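Local coordinates for protein endoglucanase A (PDB 6Q1I) that hydrolyses internal beta-1,4-glucosidic linkages in barley beta-glucan, lichenan, carboxymethylcellulose and related polysaccharides, here as its family 5 catalytic domain, at residues W51-T56 against L333-L338; K63-G68 against D106-I111; T71-T76 against S232-S237; G283-I288 against E301-A306; G331-N334 against N339-F342. All coordinates share one frame; numbering follows the deposited sequence. Where two conformers were deposited one is given.

Interaction 1 of 5, residues W51-T56 against L333-L338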
# COMPACT_ATOMS: atom_id res chain seq x y z
N TRP A 51 -16.25 -6.00 5.64
CA TRP A 51 -15.51 -7.25 5.43
C TRP A 51 -15.15 -7.91 6.75
O TRP A 51 -14.20 -8.72 6.81
CB TRP A 51 -14.30 -7.03 4.52
CG TRP A 51 -14.64 -6.95 3.06
CD1 TRP A 51 -15.87 -7.13 2.49
CD2 TRP A 51 -13.74 -6.67 1.98
NE1 TRP A 51 -15.79 -6.98 1.12
CE2 TRP A 51 -14.49 -6.70 0.79
CE3 TRP A 51 -12.37 -6.39 1.91
CZ2 TRP A 51 -13.91 -6.47 -0.46
CZ3 TRP A 51 -11.81 -6.16 0.68
CH2 TRP A 51 -12.58 -6.20 -0.49
N GLY A 52 -15.90 -7.62 7.81
CA GLY A 52 -15.80 -8.37 9.05
C GLY A 52 -14.83 -7.82 10.07
O GLY A 52 -14.67 -8.44 11.13
N ASN A 53 -14.19 -6.71 9.80
CA ASN A 53 -13.31 -6.16 10.81
C ASN A 53 -14.06 -5.19 11.72
O ASN A 53 -15.04 -4.57 11.30
CB ASN A 53 -12.11 -5.49 10.15
CG ASN A 53 -11.09 -6.51 9.70
OD1 ASN A 53 -10.96 -7.56 10.32
ND2 ASN A 53 -10.39 -6.23 8.62
N PRO A 54 -13.63 -5.07 12.98
CA PRO A 54 -14.30 -4.16 13.90
C PRO A 54 -13.92 -2.72 13.59
O PRO A 54 -12.92 -2.43 12.94
CB PRO A 54 -13.75 -4.59 15.27
CG PRO A 54 -12.37 -5.10 14.96
CD PRO A 54 -12.49 -5.77 13.61
N VAL A 55 -14.73 -1.79 14.08
CA VAL A 55 -14.45 -0.37 13.84
C VAL A 55 -13.10 -0.00 14.45
O VAL A 55 -12.76 -0.40 15.57
CB VAL A 55 -15.62 0.50 14.34
CG1 VAL A 55 -15.76 0.40 15.81
CG2 VAL A 55 -15.44 1.95 13.90
N THR A 56 -12.30 0.75 13.69
CA THR A 56 -10.94 1.06 14.10
C THR A 56 -10.94 2.03 15.28
O THR A 56 -11.70 3.00 15.29
CB THR A 56 -10.18 1.69 12.93
OG1 THR A 56 -10.31 0.86 11.76
CG2 THR A 56 -8.70 1.83 13.24
N LEU A 333 -2.08 -8.56 14.13
CA LEU A 333 -2.69 -7.98 15.32
C LEU A 333 -4.15 -8.41 15.40
O LEU A 333 -4.92 -8.15 14.47
CB LEU A 333 -2.62 -6.45 15.28
CG LEU A 333 -3.33 -5.74 16.44
CD1 LEU A 333 -2.60 -6.02 17.76
CD2 LEU A 333 -3.42 -4.24 16.18
N ASN A 334 -4.54 -9.05 16.49
CA ASN A 334 -5.95 -9.35 16.73
C ASN A 334 -6.62 -8.06 17.20
O ASN A 334 -6.38 -7.60 18.32
CB ASN A 334 -6.07 -10.46 17.76
CG ASN A 334 -7.51 -10.87 18.00
OD1 ASN A 334 -8.42 -10.05 17.97
ND2 ASN A 334 -7.71 -12.15 18.27
N ARG A 335 -7.43 -7.46 16.34
CA ARG A 335 -7.98 -6.14 16.64
C ARG A 335 -9.04 -6.18 17.73
O ARG A 335 -9.34 -5.13 18.30
CB ARG A 335 -8.54 -5.50 15.38
CG ARG A 335 -7.47 -5.20 14.36
CD ARG A 335 -8.01 -4.44 13.19
NE ARG A 335 -7.18 -4.62 12.00
CZ ARG A 335 -7.56 -4.22 10.80
NH1 ARG A 335 -8.71 -3.59 10.65
NH2 ARG A 335 -6.80 -4.46 9.74
N SER A 336 -9.61 -7.34 18.01
CA SER A 336 -10.62 -7.42 19.07
C SER A 336 -9.99 -7.56 20.45
O SER A 336 -10.56 -7.06 21.42
CB SER A 336 -11.57 -8.59 18.79
OG SER A 336 -12.36 -8.31 17.64
N THR A 337 -8.84 -8.22 20.57
CA THR A 337 -8.20 -8.41 21.87
C THR A 337 -6.98 -7.52 22.07
O THR A 337 -6.54 -7.36 23.22
CB THR A 337 -7.73 -9.87 22.03
OG1 THR A 337 -6.73 -10.15 21.05
CG2 THR A 337 -8.90 -10.84 21.87
N LEU A 338 -6.42 -6.98 21.00
CA LEU A 338 -5.16 -6.23 21.02
C LEU A 338 -3.98 -7.11 21.42
O LEU A 338 -2.93 -6.58 21.81
CB LEU A 338 -5.25 -4.96 21.86
CG LEU A 338 -6.32 -3.97 21.39
CD1 LEU A 338 -6.26 -2.68 22.19
CD2 LEU A 338 -6.18 -3.68 19.90
O HOH W 1 -10.26 -1.94 12.45
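Neither backbone is regular where Pro54 and Ser336 come together, their CA atoms 7.1 Å apart. The contact joins two connecting segments of the (beta/alpha)8 barrel: residues 333-338, which follow the last strand, and residues 51-56, between helices 44-48 and 58-67. An Asx turn shapes the first of these, because Asn334 OD1 accepts from Ser336 N at 3.0 Å, in the carbonyl plane, and also from Thr337 N, which lies above that plane. Arg335 leaves this turn as a long arm. Its CB meets Pro54 CG at 3.9 Å, the two side chains crossing at about a right angle, and its stem runs extended from CG to NE. The guanidinium thereby reaches Asn53, whose CG lies over one of its faces; the amide and guanidinium planes are 38° apart. Asn53 ND2 approaches Arg335 NH1 to 3.7 Å as packing, since this amide has its polar partners in Asn320, Asn29 and Asn319. Arg335 NH1 bonds Thr30 and NH2 bonds Gly28 O, so both terminal nitrogens are held. A water completes the seam: it accepts from Arg335 NH1 at 2.9 Å and donates to Pro54 O at 2.7 Å and Thr56 OG1 at 2.9 Å.

Interaction 2 of 5, residues K63-G68 against D106-I111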
# COMPACT_ATOMS: atom_id res chain seq x y z
N LYS A 63 -1.16 0.43 19.57
CA LYS A 63 -0.48 -0.86 19.69
C LYS A 63 0.57 -1.02 18.59
O LYS A 63 1.68 -1.51 18.84
CB LYS A 63 -1.51 -1.98 19.63
CG LYS A 63 -0.97 -3.35 19.92
CD LYS A 63 -0.92 -3.64 21.41
CE LYS A 63 -0.31 -4.99 21.65
NZ LYS A 63 -0.47 -5.43 23.04
N ILE A 64 0.23 -0.63 17.36
CA ILE A 64 1.16 -0.72 16.23
C ILE A 64 2.35 0.21 16.45
O ILE A 64 3.51 -0.20 16.29
CB ILE A 64 0.40 -0.41 14.93
CG1 ILE A 64 -0.69 -1.45 14.68
CG2 ILE A 64 1.35 -0.32 13.73
CD1 ILE A 64 -0.21 -2.87 14.63
N LYS A 65 2.09 1.47 16.82
CA LYS A 65 3.18 2.41 17.08
C LYS A 65 4.08 1.91 18.20
O LYS A 65 5.31 1.95 18.09
CB LYS A 65 2.60 3.77 17.44
CG LYS A 65 3.60 4.77 18.00
CD LYS A 65 4.66 5.15 16.98
CE LYS A 65 5.68 6.11 17.59
NZ LYS A 65 6.63 6.62 16.57
N ASN A 66 3.49 1.44 19.30
CA ASN A 66 4.29 1.02 20.44
C ASN A 66 5.08 -0.26 20.17
O ASN A 66 6.06 -0.52 20.87
CB ASN A 66 3.40 0.88 21.67
CG ASN A 66 2.91 2.22 22.18
OD1 ASN A 66 3.56 3.24 21.99
ND2 ASN A 66 1.75 2.22 22.82
N ALA A 67 4.69 -1.04 19.17
CA ALA A 67 5.48 -2.21 18.82
C ALA A 67 6.75 -1.84 18.07
O ALA A 67 7.68 -2.65 18.02
CB ALA A 67 4.64 -3.16 17.96
N GLY A 68 6.81 -0.65 17.47
CA GLY A 68 8.00 -0.21 16.77
C GLY A 68 7.83 0.02 15.29
O GLY A 68 8.81 0.38 14.62
N ASP A 106 0.14 9.81 16.60
CA ASP A 106 1.11 8.87 17.16
C ASP A 106 2.48 8.97 16.52
O ASP A 106 3.32 8.08 16.72
CB ASP A 106 0.57 7.44 17.03
CG ASP A 106 -0.42 7.09 18.12
OD1 ASP A 106 -0.74 7.96 18.96
OD2 ASP A 106 -0.87 5.92 18.13
N ASP A 107 2.75 10.03 15.76
CA ASP A 107 4.07 10.29 15.18
C ASP A 107 4.45 9.26 14.12
O ASP A 107 5.63 9.01 13.89
CB ASP A 107 5.15 10.39 16.26
CG ASP A 107 6.38 11.12 15.78
OD1 ASP A 107 6.24 11.99 14.90
OD2 ASP A 107 7.49 10.83 16.29
N LEU A 108 3.47 8.69 13.44
CA LEU A 108 3.71 7.75 12.35
C LEU A 108 3.73 8.48 11.01
O LEU A 108 3.07 9.51 10.83
CB LEU A 108 2.59 6.71 12.32
CG LEU A 108 2.52 5.79 13.55
CD1 LEU A 108 1.18 5.10 13.63
CD2 LEU A 108 3.64 4.76 13.50
N TYR A 109 4.50 7.93 10.07
CA TYR A 109 4.26 8.23 8.66
C TYR A 109 2.98 7.52 8.25
O TYR A 109 2.69 6.42 8.71
CB TYR A 109 5.44 7.76 7.78
CG TYR A 109 6.69 8.51 8.10
CD1 TYR A 109 7.58 8.05 9.06
CD2 TYR A 109 6.96 9.73 7.49
CE1 TYR A 109 8.70 8.78 9.41
CE2 TYR A 109 8.08 10.46 7.83
CZ TYR A 109 8.95 9.99 8.79
OH TYR A 109 10.07 10.73 9.12
N VAL A 110 2.20 8.18 7.40
CA VAL A 110 0.92 7.65 6.94
C VAL A 110 0.92 7.68 5.43
O VAL A 110 1.19 8.72 4.83
CB VAL A 110 -0.26 8.46 7.50
CG1 VAL A 110 -1.56 8.00 6.88
CG2 VAL A 110 -0.29 8.34 9.01
N ILE A 111 0.59 6.55 4.81
CA ILE A 111 0.36 6.48 3.37
C ILE A 111 -1.15 6.37 3.16
O ILE A 111 -1.77 5.40 3.60
CB ILE A 111 1.05 5.25 2.75
CG1 ILE A 111 2.57 5.28 2.96
CG2 ILE A 111 0.69 5.17 1.27
CD1 ILE A 111 3.23 3.92 2.72
O HOH W 2 8.20 8.66 17.36
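Lys65, on helix 58-67, lays its side chain along the turn Asp106-Leu108, where helix 90-105 passes into strand 109-113 of the (beta/alpha)8 barrel. Its methylenes do the touching: CE comes to 3.2 Å from Asp106 O, and CD meets Leu108 CD2 at 3.6 Å. The leucine and lysine chains run past one another in opposite directions, and this part of the contact is apolar, Leu108 CD2 lying alongside the lysine stem. CG stands anti to the backbone N (chi1 169°), and a bend at chi2 (64°) then carries the rest of the stem past the end of the Asp106 carbonyl, across its oxygen. The ammonium group ends near Asp107, with NZ 4.3 Å from OD2, too far for a salt bridge. A water closes that gap, accepting from Lys65 NZ at 2.7 Å and donating to Asp107 OD2. Farther out, the turn is held by a Schellman motif at the end of helix 90-105: Asp107, with positive phi, is its C-prime residue, and Leu108 N bonds back to Cys103 O. Asp106 OD1 has its own salt bridge to Lys58. Helix 58-67 closes with the same motif at Gly68, whose N bonds Lys65 O at 3.1 Å.

Interaction 3 of 5, residues T71-T76 against S232-S237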
# COMPACT_ATOMS: atom_id res chain seq x y z
N THR A 71 5.50 3.42 10.15
CA THR A 71 4.59 3.83 9.09
C THR A 71 3.32 2.99 9.18
O THR A 71 3.38 1.78 9.42
CB THR A 71 5.25 3.59 7.72
OG1 THR A 71 6.40 4.43 7.59
CG2 THR A 71 4.31 3.90 6.57
N ILE A 72 2.17 3.63 8.95
CA ILE A 72 0.92 2.92 8.70
C ILE A 72 0.39 3.34 7.33
O ILE A 72 0.31 4.54 7.03
CB ILE A 72 -0.12 3.14 9.82
CG1 ILE A 72 0.34 2.40 11.08
CG2 ILE A 72 -1.49 2.66 9.36
CD1 ILE A 72 -0.65 2.44 12.23
N ARG A 73 0.05 2.35 6.51
CA ARG A 73 -0.67 2.59 5.27
C ARG A 73 -2.16 2.39 5.55
O ARG A 73 -2.55 1.40 6.19
CB ARG A 73 -0.17 1.66 4.17
CG ARG A 73 -0.84 1.81 2.81
CD ARG A 73 0.02 1.19 1.76
NE ARG A 73 -0.48 1.10 0.38
CZ ARG A 73 -1.10 0.05 -0.16
NH1 ARG A 73 -1.46 -0.99 0.59
NH2 ARG A 73 -1.36 0.03 -1.46
N ILE A 74 -2.95 3.37 5.14
CA ILE A 74 -4.41 3.37 5.29
C ILE A 74 -4.99 3.15 3.90
O ILE A 74 -5.34 4.12 3.21
CB ILE A 74 -4.92 4.67 5.94
CG1 ILE A 74 -4.22 4.90 7.29
CG2 ILE A 74 -6.44 4.62 6.12
CD1 ILE A 74 -4.56 6.22 7.94
N PRO A 75 -5.10 1.91 3.44
CA PRO A 75 -5.70 1.68 2.12
C PRO A 75 -7.16 2.10 2.17
O PRO A 75 -7.89 1.77 3.11
CB PRO A 75 -5.51 0.18 1.91
CG PRO A 75 -5.49 -0.39 3.31
CD PRO A 75 -4.78 0.65 4.13
N THR A 76 -7.59 2.88 1.18
CA THR A 76 -8.91 3.51 1.20
C THR A 76 -9.55 3.39 -0.17
O THR A 76 -8.95 3.79 -1.17
CB THR A 76 -8.80 4.98 1.62
OG1 THR A 76 -8.16 5.07 2.90
CG2 THR A 76 -10.18 5.61 1.73
N SER A 232 5.99 2.77 -6.07
CA SER A 232 5.31 1.79 -5.22
C SER A 232 5.31 0.43 -5.90
O SER A 232 4.81 0.30 -7.02
CB SER A 232 3.86 2.23 -4.96
OG SER A 232 3.14 1.21 -4.30
N VAL A 233 5.82 -0.59 -5.21
CA VAL A 233 5.63 -1.98 -5.61
C VAL A 233 5.12 -2.77 -4.41
O VAL A 233 5.32 -2.39 -3.26
CB VAL A 233 6.89 -2.65 -6.21
CG1 VAL A 233 7.34 -1.93 -7.46
CG2 VAL A 233 8.02 -2.69 -5.19
N HIS A 234 4.44 -3.87 -4.71
CA HIS A 234 4.01 -4.86 -3.72
C HIS A 234 4.76 -6.14 -4.03
O HIS A 234 4.93 -6.51 -5.20
CB HIS A 234 2.50 -5.06 -3.79
CG HIS A 234 1.74 -3.81 -3.50
ND1 HIS A 234 0.39 -3.69 -3.74
CD2 HIS A 234 2.14 -2.61 -3.02
CE1 HIS A 234 -0.01 -2.47 -3.42
NE2 HIS A 234 1.04 -1.80 -2.98
N ALA A 235 5.27 -6.79 -2.98
CA ALA A 235 6.18 -7.92 -3.20
C ALA A 235 5.96 -8.95 -2.09
O ALA A 235 6.68 -9.01 -1.08
CB ALA A 235 7.63 -7.45 -3.27
N TYR A 236 4.95 -9.79 -2.29
CA TYR A 236 4.65 -10.92 -1.41
C TYR A 236 5.59 -12.05 -1.83
O TYR A 236 5.20 -13.01 -2.50
CB TYR A 236 3.20 -11.31 -1.55
CG TYR A 236 2.21 -10.29 -1.01
CD1 TYR A 236 1.69 -9.29 -1.82
CD2 TYR A 236 1.79 -10.34 0.31
CE1 TYR A 236 0.78 -8.38 -1.33
CE2 TYR A 236 0.88 -9.45 0.80
CZ TYR A 236 0.37 -8.47 -0.01
OH TYR A 236 -0.56 -7.59 0.50
N SER A 237 6.84 -11.94 -1.39
CA SER A 237 7.89 -12.77 -1.92
C SER A 237 8.51 -13.64 -0.85
O SER A 237 8.60 -13.25 0.32
CB SER A 237 8.98 -11.88 -2.52
OG SER A 237 8.41 -11.09 -3.54
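At the edge of the His234 imidazole, near its plane, lies the NH2 of Arg73, while the guanidinium plane stands almost upright to the ring at 79°. Two ring atoms share this approach: NH2 is 3.4 Å from His234 NE2 and 3.5 Å from CE1. The first distance is long for a hydrogen bond and its angle poor, so none is assigned and the evidence supports only close packing of two flat groups. Arg73 gets there by a straight stem, CG anti to the backbone N (chi1 -179°) and extended to NE, before the last torsion (chi4 -95°) swings the guanidinium across the chain. Its polar bonds go to others: NH2 forms a salt bridge with Glu156 and a hydrogen bond with Asn159, and NH1 bonds Asn26 and Gln284 OE1. His234 ND1 bonds Gln160 NE2. Gln160 and Gln284 hold the positions of the proton donor and nucleophile, assigned by similarity and both changed here, so the pair lies within the active centre. The two strands, 71-74 and 229-234, are second and sixth of the eight in the barrel, with Arg73 CA 12.1 Å from Ser232 CA. Val315 and Trp317 of strand 314-318 touch Arg73, while helix 90-105 packs on Ile72 and Ile74.

Interaction 4 of 5, residues G283-I288 against E301-A306. Unlike the reference sequence in segment 283-288: Gln284 (reference Glu).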
# COMPACT_ATOMS: atom_id res chain seq x y z
N GLY A 283 4.95 -1.23 -0.52
CA GLY A 283 3.78 -0.86 0.25
C GLY A 283 2.95 -2.02 0.76
O GLY A 283 2.06 -1.80 1.60
N GLN A 284 3.20 -3.23 0.27
CA GLN A 284 2.59 -4.45 0.77
C GLN A 284 3.58 -5.59 0.65
O GLN A 284 4.18 -5.79 -0.41
CB GLN A 284 1.32 -4.85 -0.00
CG GLN A 284 0.19 -3.83 0.04
CD GLN A 284 -1.09 -4.24 -0.68
OE1 GLN A 284 -1.95 -3.42 -0.95
NE2 GLN A 284 -1.22 -5.51 -0.97
N PHE A 285 3.73 -6.36 1.73
CA PHE A 285 4.39 -7.66 1.72
C PHE A 285 3.80 -8.46 2.88
O PHE A 285 2.99 -7.96 3.66
CB PHE A 285 5.92 -7.57 1.78
CG PHE A 285 6.49 -7.35 3.16
CD1 PHE A 285 6.26 -6.17 3.85
CD2 PHE A 285 7.30 -8.30 3.75
CE1 PHE A 285 6.80 -5.96 5.12
CE2 PHE A 285 7.85 -8.09 5.01
CZ PHE A 285 7.60 -6.92 5.69
N GLY A 286 4.22 -9.71 3.00
CA GLY A 286 3.75 -10.56 4.08
C GLY A 286 3.72 -12.00 3.63
O GLY A 286 4.09 -12.35 2.51
N SER A 287 3.28 -12.86 4.56
CA SER A 287 3.07 -14.27 4.30
C SER A 287 1.78 -14.72 4.99
O SER A 287 1.36 -14.15 6.00
CB SER A 287 4.23 -15.13 4.81
OG SER A 287 4.37 -14.98 6.21
N ILE A 288 1.14 -15.73 4.40
CA ILE A 288 -0.09 -16.29 4.95
C ILE A 288 0.19 -17.41 5.94
O ILE A 288 1.30 -17.94 6.01
CB ILE A 288 -1.07 -16.74 3.84
CG1 ILE A 288 -0.52 -17.94 3.08
CG2 ILE A 288 -1.38 -15.58 2.90
CD1 ILE A 288 -1.50 -18.53 2.09
N GLU A 301 12.08 -11.39 9.31
CA GLU A 301 13.27 -10.69 9.77
C GLU A 301 14.23 -10.44 8.61
O GLU A 301 14.76 -9.33 8.46
CB GLU A 301 14.00 -11.47 10.86
CG GLU A 301 15.23 -10.68 11.34
CD GLU A 301 16.09 -11.39 12.36
OE1 GLU A 301 15.70 -12.47 12.83
OE2 GLU A 301 17.16 -10.84 12.69
N TYR A 302 14.46 -11.46 7.78
CA TYR A 302 15.43 -11.30 6.71
C TYR A 302 14.96 -10.25 5.71
O TYR A 302 15.74 -9.41 5.26
CB TYR A 302 15.67 -12.63 6.00
CG TYR A 302 16.88 -12.57 5.11
CD1 TYR A 302 18.14 -12.91 5.61
CD2 TYR A 302 16.81 -12.12 3.80
CE1 TYR A 302 19.26 -12.83 4.83
CE2 TYR A 302 17.93 -12.04 3.01
CZ TYR A 302 19.15 -12.40 3.54
OH TYR A 302 20.30 -12.33 2.78
N TYR A 303 13.67 -10.28 5.37
CA TYR A 303 13.10 -9.33 4.42
C TYR A 303 13.28 -7.90 4.91
O TYR A 303 13.77 -7.04 4.17
CB TYR A 303 11.63 -9.69 4.22
CG TYR A 303 10.90 -9.08 3.04
CD1 TYR A 303 10.83 -7.71 2.84
CD2 TYR A 303 10.21 -9.90 2.15
CE1 TYR A 303 10.13 -7.17 1.79
CE2 TYR A 303 9.50 -9.36 1.09
CZ TYR A 303 9.47 -8.00 0.91
OH TYR A 303 8.77 -7.44 -0.14
N VAL A 304 12.88 -7.62 6.15
CA VAL A 304 13.00 -6.25 6.65
C VAL A 304 14.45 -5.82 6.73
O VAL A 304 14.79 -4.69 6.37
CB VAL A 304 12.28 -6.10 8.01
CG1 VAL A 304 12.51 -4.72 8.57
CG2 VAL A 304 10.79 -6.37 7.86
N THR A 305 15.34 -6.70 7.21
CA THR A 305 16.76 -6.34 7.28
C THR A 305 17.31 -6.02 5.89
O THR A 305 17.97 -5.00 5.69
CB THR A 305 17.58 -7.48 7.90
OG1 THR A 305 17.11 -7.77 9.22
CG2 THR A 305 19.05 -7.09 8.00
N ALA A 306 17.02 -6.88 4.92
CA ALA A 306 17.55 -6.70 3.57
C ALA A 306 16.98 -5.44 2.92
O ALA A 306 17.70 -4.70 2.25
CB ALA A 306 17.22 -7.92 2.72
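Aromatic stacking carries the contact of Phe285 with Tyr303, which joins strand 280-285 to helix 293-309 inside a beta-alpha-beta unit of the (beta/alpha)8 barrel. The rings lie face to face, centroids 4.2 Å apart and planes inclined by 29°. The overlap is uneven: Phe285 CD2 sits over the centre of the tyrosine ring, 3.4 Å above its plane, and the two side chains run in opposite directions, so the base of one meets the end of the other. Phe285 CB is accordingly 3.4 Å from Tyr303 OH. With Phe285 CG between its own backbone N and carbonyl carbon (chi1 81°), the ring is turned to the side where the helix lies, against Tyr303; Tyr303 CG is anti to its backbone N (chi1 -165°), which sends the tyrosine from the helix toward the strand.

Apolar packing adds a smaller patch, where Val304 CG2 meets Phe285 CZ at 3.9 Å with the chains at about a right angle. The phenylalanine ring also has Trp316 set edge-to-face with it, and Leu349 of helix 343-356 touches it as well.

Polar groups look beyond this pair. Gln284, at the nucleophile position assigned by similarity and Glu in the reference sequence, precedes Phe285 on the strand with its CB directed away from the helix. The buried tyrosine hydroxyl is satisfied next to strand 229-234: Tyr303 OH hydrogen-bonds to Ala235 O.

Interaction 5 of 5, residues G331-N334 against N339-F342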
# COMPACT_ATOMS: atom_id res chain seq x y z
N GLY A 331 -3.09 -11.86 8.86
CA GLY A 331 -3.31 -11.13 10.09
C GLY A 331 -2.20 -11.32 11.11
O GLY A 331 -1.73 -12.44 11.35
N LEU A 332 -1.82 -10.22 11.76
CA LEU A 332 -0.85 -10.24 12.85
C LEU A 332 -1.39 -9.69 14.16
O LEU A 332 -1.14 -10.28 15.21
CB LEU A 332 0.43 -9.47 12.47
CG LEU A 332 1.32 -10.12 11.41
CD1 LEU A 332 2.56 -9.27 11.20
CD2 LEU A 332 1.71 -11.56 11.77
N LEU A 333 -2.08 -8.56 14.13
CA LEU A 333 -2.69 -7.98 15.32
C LEU A 333 -4.15 -8.41 15.40
O LEU A 333 -4.92 -8.15 14.47
CB LEU A 333 -2.62 -6.45 15.28
CG LEU A 333 -3.33 -5.74 16.44
CD1 LEU A 333 -2.60 -6.02 17.76
CD2 LEU A 333 -3.42 -4.24 16.18
N ASN A 334 -4.54 -9.05 16.49
CA ASN A 334 -5.95 -9.35 16.73
C ASN A 334 -6.62 -8.06 17.20
O ASN A 334 -6.38 -7.60 18.32
CB ASN A 334 -6.07 -10.46 17.76
CG ASN A 334 -7.51 -10.87 18.00
OD1 ASN A 334 -8.42 -10.05 17.97
ND2 ASN A 334 -7.71 -12.15 18.27
N ASN A 339 -4.13 -8.42 21.36
CA ASN A 339 -3.01 -9.36 21.38
C ASN A 339 -2.61 -9.69 19.95
O ASN A 339 -3.36 -9.45 19.01
CB ASN A 339 -3.41 -10.65 22.11
CG ASN A 339 -3.70 -10.44 23.59
OD1 ASN A 339 -3.09 -9.60 24.25
ND2 ASN A 339 -4.65 -11.21 24.11
N TRP A 340 -1.43 -10.27 19.79
CA TRP A 340 -0.93 -10.65 18.47
C TRP A 340 -1.36 -12.08 18.15
O TRP A 340 -1.29 -12.96 19.01
CB TRP A 340 0.60 -10.55 18.41
CG TRP A 340 1.07 -9.21 18.80
CD1 TRP A 340 1.49 -8.83 20.03
CD2 TRP A 340 1.16 -8.05 17.97
NE1 TRP A 340 1.82 -7.50 20.03
CE2 TRP A 340 1.63 -7.00 18.77
CE3 TRP A 340 0.88 -7.80 16.62
CZ2 TRP A 340 1.83 -5.72 18.28
CZ3 TRP A 340 1.09 -6.52 16.13
CH2 TRP A 340 1.55 -5.50 16.96
N TYR A 341 -1.81 -12.30 16.92
CA TYR A 341 -2.02 -13.66 16.45
C TYR A 341 -0.71 -14.44 16.43
O TYR A 341 -0.68 -15.63 16.74
CB TYR A 341 -2.60 -13.65 15.03
CG TYR A 341 -3.99 -13.10 14.87
CD1 TYR A 341 -5.09 -13.77 15.39
CD2 TYR A 341 -4.21 -11.93 14.16
CE1 TYR A 341 -6.37 -13.27 15.22
CE2 TYR A 341 -5.48 -11.42 13.98
CZ TYR A 341 -6.56 -12.10 14.52
OH TYR A 341 -7.83 -11.60 14.35
N PHE A 342 0.39 -13.77 16.04
CA PHE A 342 1.73 -14.37 15.92
C PHE A 342 2.75 -13.36 16.44
O PHE A 342 3.37 -12.61 15.68
CB PHE A 342 2.02 -14.78 14.47
CG PHE A 342 1.04 -15.78 13.93
CD1 PHE A 342 1.16 -17.11 14.28
CD2 PHE A 342 -0.00 -15.39 13.11
CE1 PHE A 342 0.25 -18.04 13.83
CE2 PHE A 342 -0.92 -16.32 12.65
CZ PHE A 342 -0.78 -17.65 13.01
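Two backbone hydrogen bonds tie Leu332 and Asn334 to Tyr341 and Asn339. Tyr341 N donates to Leu332 O at 2.7 Å, and Asn334 N donates to Asn339 O at 2.8 Å. They flank Leu333 and Trp340, which face each other as a non-hydrogen-bonded antiparallel pair with CA atoms 4.5 Å apart. Leu332 O is also approached by Trp340 CA at 3.3 Å, a CA-H...O contact.

CH-pi contacts come next. Leu333 CD1 rests over the six-membered ring of Trp340, 4.0 Å from its centroid and 10° off the normal. Asn334 CB does the same to Tyr341, 3.8 Å from the ring centroid. Asn334 CG stands opposite its backbone N (chi1 -177°), which lays the amide along the Tyr341 face, the two planes 21° apart. Tyr341 is pinned at its far end by a hydrogen bond from its hydroxyl group to Asn320.

The remaining packing is apolar at Leu332, whose CD2 is 4.2 Å from Phe342 CB, and edge-on at Gly331, whose O lies at the edge of the phenyl ring, in its plane. Beyond the segments, cation-pi contacts pair Trp340 with Lys346 and Phe342 with Arg296.

Together the bonds make an isolated antiparallel bridge that folds back the long connection between strand 314-318 and helix 343-356 of the barrel, with Phe342 at the helix N-cap position.

How the interactions relate
Interactions 2, 3 and 4 all reach the eight-stranded parallel barrel. Interactions 3 and 4, centres about 11 Å apart, meet at the active site through Gln284, which bonds Arg73. Interactions 2 and 3, centres about 15 Å apart, are joined through neighbouring strands 71-74 and 109-113. Interactions 1 and 5, centres about 10 Å apart, both use the connection before helix 343-356; interaction 1 ties it to the one before helix 58-67. Along the chain, interactions 2 to 4 are nested inside the loop closed by interaction 1; 2 and 3 alternate, 4 follows, and 5 closes last. The connection after the last strand packs on helix 58-67, which follows the first, so the two ends of the closed barrel are joined on its outside.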